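Local atomic coordinates of cellulase (Rhodothermus marinus, PDB entry 3B7M), a protein that probably hydrolyses internal beta-1,4-glucosidic bonds of cellulose, as an engineered form of a thermostable family 12 endoglucanase. Residues 64-69 with 188-193. Numbering follows the deposited sequence.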
ATOM      1  N   PHE A  64       2.520  -7.773  -4.695  1.00 19.03           N
ATOM      2  CA  PHE A  64       3.642  -8.542  -5.233  1.00 20.26           C
ATOM      3  C   PHE A  64       4.459  -9.027  -4.041  1.00 21.00           C
ATOM      4  O   PHE A  64       4.996  -8.210  -3.281  1.00 20.39           O
ATOM      5  CB  PHE A  64       4.515  -7.681  -6.179  1.00 20.04           C
ATOM      6  CG  PHE A  64       5.756  -8.387  -6.694  1.00 20.85           C
ATOM      7  CD1 PHE A  64       5.652  -9.517  -7.507  1.00 20.85           C
ATOM      8  CD2 PHE A  64       7.034  -7.903  -6.384  1.00 20.60           C
ATOM      9  CE1 PHE A  64       6.802 -10.167  -7.991  1.00 20.82           C
ATOM     10  CE2 PHE A  64       8.191  -8.548  -6.855  1.00 20.85           C
ATOM     11  CZ  PHE A  64       8.076  -9.684  -7.656  1.00 20.87           C
ATOM     12  N   ALA A  65       4.496 -10.345  -3.845  1.00 21.92           N
ATOM     13  CA  ALA A  65       5.333 -10.945  -2.808  1.00 23.36           C
ATOM     14  C   ALA A  65       6.691 -11.186  -3.440  1.00 24.27           C
ATOM     15  O   ALA A  65       6.768 -11.711  -4.553  1.00 24.62           O
ATOM     16  CB  ALA A  65       4.732 -12.241  -2.314  1.00 23.26           C
ATOM     17  N   ILE A  66       7.755 -10.756  -2.770  1.00 25.76           N
ATOM     18  CA  ILE A  66       9.105 -10.966  -3.289  1.00 27.40           C
ATOM     19  C   ILE A  66       9.357 -12.484  -3.364  1.00 28.37           C
ATOM     20  O   ILE A  66       9.152 -13.197  -2.381  1.00 28.79           O
ATOM     21  CB  ILE A  66      10.193 -10.222  -2.450  1.00 27.32           C
ATOM     22  CG1 ILE A  66       9.831  -8.738  -2.232  1.00 28.59           C
ATOM     23  CG2 ILE A  66      11.587 -10.361  -3.081  1.00 28.18           C
ATOM     24  CD1 ILE A  66       9.693  -7.873  -3.471  1.00 27.16           C
ATOM     25  N   PRO A  67       9.758 -12.984  -4.544  1.00 29.45           N
ATOM     26  CA  PRO A  67       9.866 -14.429  -4.763  1.00 30.61           C
ATOM     27  C   PRO A  67      10.992 -15.093  -3.965  1.00 31.61           C
ATOM     28  O   PRO A  67      10.787 -16.176  -3.417  1.00 31.68           O
ATOM     29  CB  PRO A  67      10.132 -14.548  -6.272  1.00 30.59           C
ATOM     30  CG  PRO A  67       9.899 -13.199  -6.841  1.00 30.09           C
ATOM     31  CD  PRO A  67      10.133 -12.222  -5.744  1.00 29.83           C
ATOM     32  N   GLN A  68      12.162 -14.451  -3.903  1.00 32.98           N
ATOM     33  CA  GLN A  68      13.299 -14.945  -3.107  1.00 34.75           C
ATOM     34  C   GLN A  68      13.757 -13.863  -2.125  1.00 34.71           C
ATOM     35  O   GLN A  68      13.787 -12.691  -2.485  1.00 34.44           O
ATOM     36  CB  GLN A  68      14.453 -15.388  -4.018  1.00 34.66           C
ATOM     37  CG  GLN A  68      14.129 -16.635  -4.875  1.00 36.72           C
ATOM     38  CD  GLN A  68      15.360 -17.278  -5.545  1.00 37.31           C
ATOM     39  OE1 GLN A  68      16.499 -16.810  -5.393  1.00 41.63           O
ATOM     40  NE2 GLN A  68      15.125 -18.363  -6.287  1.00 39.99           N
ATOM     41  N   PRO A  69      14.124 -14.252  -0.883  1.00 35.28           N
ATOM     42  CA  PRO A  69      14.434 -13.279   0.180  1.00 35.18           C
ATOM     43  C   PRO A  69      15.477 -12.270  -0.260  1.00 35.02           C
ATOM     44  O   PRO A  69      16.472 -12.658  -0.871  1.00 35.81           O
ATOM     45  CB  PRO A  69      15.016 -14.154   1.297  1.00 35.57           C
ATOM     46  CG  PRO A  69      14.400 -15.508   1.083  1.00 35.73           C
ATOM     47  CD  PRO A  69      14.291 -15.646  -0.416  1.00 35.66           C
ATOM     48  N   TRP A 188      17.500  -5.463   6.914  1.00 23.28           N
ATOM     49  CA  TRP A 188      16.137  -5.973   6.885  1.00 22.67           C
ATOM     50  C   TRP A 188      15.759  -6.453   5.497  1.00 22.02           C
ATOM     51  O   TRP A 188      16.282  -5.960   4.500  1.00 22.58           O
ATOM     52  CB  TRP A 188      15.134  -4.934   7.394  1.00 22.91           C
ATOM     53  CG  TRP A 188      15.283  -4.641   8.862  1.00 22.75           C
ATOM     54  CD1 TRP A 188      16.130  -5.260   9.748  1.00 23.05           C
ATOM     55  CD2 TRP A 188      14.555  -3.667   9.619  1.00 22.89           C
ATOM     56  NE1 TRP A 188      15.975  -4.725  10.999  1.00 23.20           N
ATOM     57  CE2 TRP A 188      15.016  -3.746  10.952  1.00 22.65           C
ATOM     58  CE3 TRP A 188      13.562  -2.729   9.298  1.00 22.31           C
ATOM     59  CZ2 TRP A 188      14.520  -2.924  11.967  1.00 23.74           C
ATOM     60  CZ3 TRP A 188      13.071  -1.912  10.299  1.00 22.91           C
ATOM     61  CH2 TRP A 188      13.548  -2.016  11.625  1.00 23.41           C
ATOM     62  N   TYR A 189      14.867  -7.435   5.437  1.00 21.04           N
ATOM     63  CA  TYR A 189      14.397  -7.972   4.176  1.00 20.27           C
ATOM     64  C   TYR A 189      13.163  -7.205   3.710  1.00 20.25           C
ATOM     65  O   TYR A 189      12.306  -6.855   4.524  1.00 19.72           O
ATOM     66  CB  TYR A 189      14.021  -9.450   4.344  1.00 20.74           C
ATOM     67  CG  TYR A 189      15.185 -10.357   4.645  1.00 20.41           C
ATOM     68  CD1 TYR A 189      15.695 -10.462   5.942  1.00 21.31           C
ATOM     69  CD2 TYR A 189      15.784 -11.099   3.642  1.00 19.89           C
ATOM     70  CE1 TYR A 189      16.767 -11.287   6.232  1.00 18.73           C
ATOM     71  CE2 TYR A 189      16.861 -11.940   3.921  1.00 21.89           C
ATOM     72  CZ  TYR A 189      17.346 -12.023   5.222  1.00 21.27           C
ATOM     73  OH  TYR A 189      18.413 -12.845   5.504  1.00 21.44           O
ATOM     74  N   LEU A 190      13.090  -6.957   2.403  1.00 19.51           N
ATOM     75  CA  LEU A 190      11.893  -6.466   1.749  1.00 19.64           C
ATOM     76  C   LEU A 190      10.993  -7.657   1.427  1.00 19.36           C
ATOM     77  O   LEU A 190      11.353  -8.509   0.619  1.00 19.23           O
ATOM     78  CB  LEU A 190      12.281  -5.737   0.455  1.00 19.56           C
ATOM     79  CG  LEU A 190      11.199  -5.256  -0.517  1.00 20.34           C
ATOM     80  CD1 LEU A 190      10.146  -4.438   0.168  1.00 19.17           C
ATOM     81  CD2 LEU A 190      11.829  -4.450  -1.626  1.00 20.56           C
ATOM     82  N   LEU A 191       9.824  -7.707   2.052  1.00 19.17           N
ATOM     83  CA  LEU A 191       8.930  -8.860   1.930  1.00 19.58           C
ATOM     84  C   LEU A 191       7.892  -8.758   0.815  1.00 19.34           C
ATOM     85  O   LEU A 191       7.652  -9.726   0.071  1.00 19.40           O
ATOM     86  CB  LEU A 191       8.217  -9.111   3.261  1.00 20.07           C
ATOM     87  CG  LEU A 191       9.057  -9.519   4.481  1.00 22.55           C
ATOM     88  CD1 LEU A 191       8.134  -9.839   5.639  1.00 25.47           C
ATOM     89  CD2 LEU A 191       9.961 -10.709   4.187  1.00 23.62           C
ATOM     90  N   SER A 192       7.244  -7.599   0.717  1.00 18.81           N
ATOM     91  CA  SER A 192       6.184  -7.419  -0.263  1.00 18.41           C
ATOM     92  C   SER A 192       5.924  -5.959  -0.583  1.00 18.12           C
ATOM     93  O   SER A 192       6.286  -5.058   0.195  1.00 17.96           O
ATOM     94  CB  SER A 192       4.883  -8.062   0.234  1.00 18.56           C
ATOM     95  OG  SER A 192       4.526  -7.548   1.501  1.00 19.38           O
ATOM     96  N   VAL A 193       5.283  -5.747  -1.730  1.00 16.99           N
ATOM     97  CA  VAL A 193       4.859  -4.424  -2.162  1.00 17.06           C
ATOM     98  C   VAL A 193       3.400  -4.548  -2.533  1.00 16.90           C
ATOM     99  O   VAL A 193       3.045  -5.367  -3.397  1.00 16.90           O
ATOM    100  CB  VAL A 193       5.625  -3.944  -3.413  1.00 16.84           C
ATOM    101  CG1 VAL A 193       5.007  -2.633  -3.943  1.00 16.68           C
ATOM    102  CG2 VAL A 193       7.120  -3.774  -3.110  1.00 17.42           C
TER
HETATM  103  O   HOH W   1       8.026 -12.418   0.705  1.00 35.90           O
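F64 and V193 face each other as an antiparallel hydrogen-bonded pair, held by a reciprocal pair of backbone bonds. F64 N reaches V193 O over 2.8 Å with the N-H almost straight, and V193 N returns a bond of 2.9 Å to F64 O, lying in that carbonyl's plane. The same F64 O also takes a CA-H...O contact from S192, with CA at 3.3 Å. Both F64 and V193 turn to the sheet face covered by strand 207-215, where a large ring and a branched apolar chain suit a buried place; the F64 ring, its CG anti to the backbone N (chi1 176°), leads away from V193 and rests on V215. A65 and S192, a non-hydrogen-bonded pair, put small side chains on the other face. Strands 61-65 and 189-199 are neighbours in one of the two sheets of the beta-jelly roll of glycosyl hydrolase family 12. I66 N gives the third backbone bond, 3.0 Å to L191 O, its donor tilted 31° from the carbonyl plane. Turned beside its own backbone N (chi1 -50°), I66 CG1 lies against both L190 O at 3.2 Å and L191 O at 3.3 Å; this apolar, beta-branched side chain also packs on L190 CG and touches V215. On the solvent side L191 O accepts a second time, from a water at 2.8 Å that also donates weakly to I66 O. Beyond I66 the chain swings out, R70 later bonding L190, and the exposed P69, a rigid residue fit for a loop, comes back to meet Y189 alone, CB oblique to the ring and 3.9 Å from CE2.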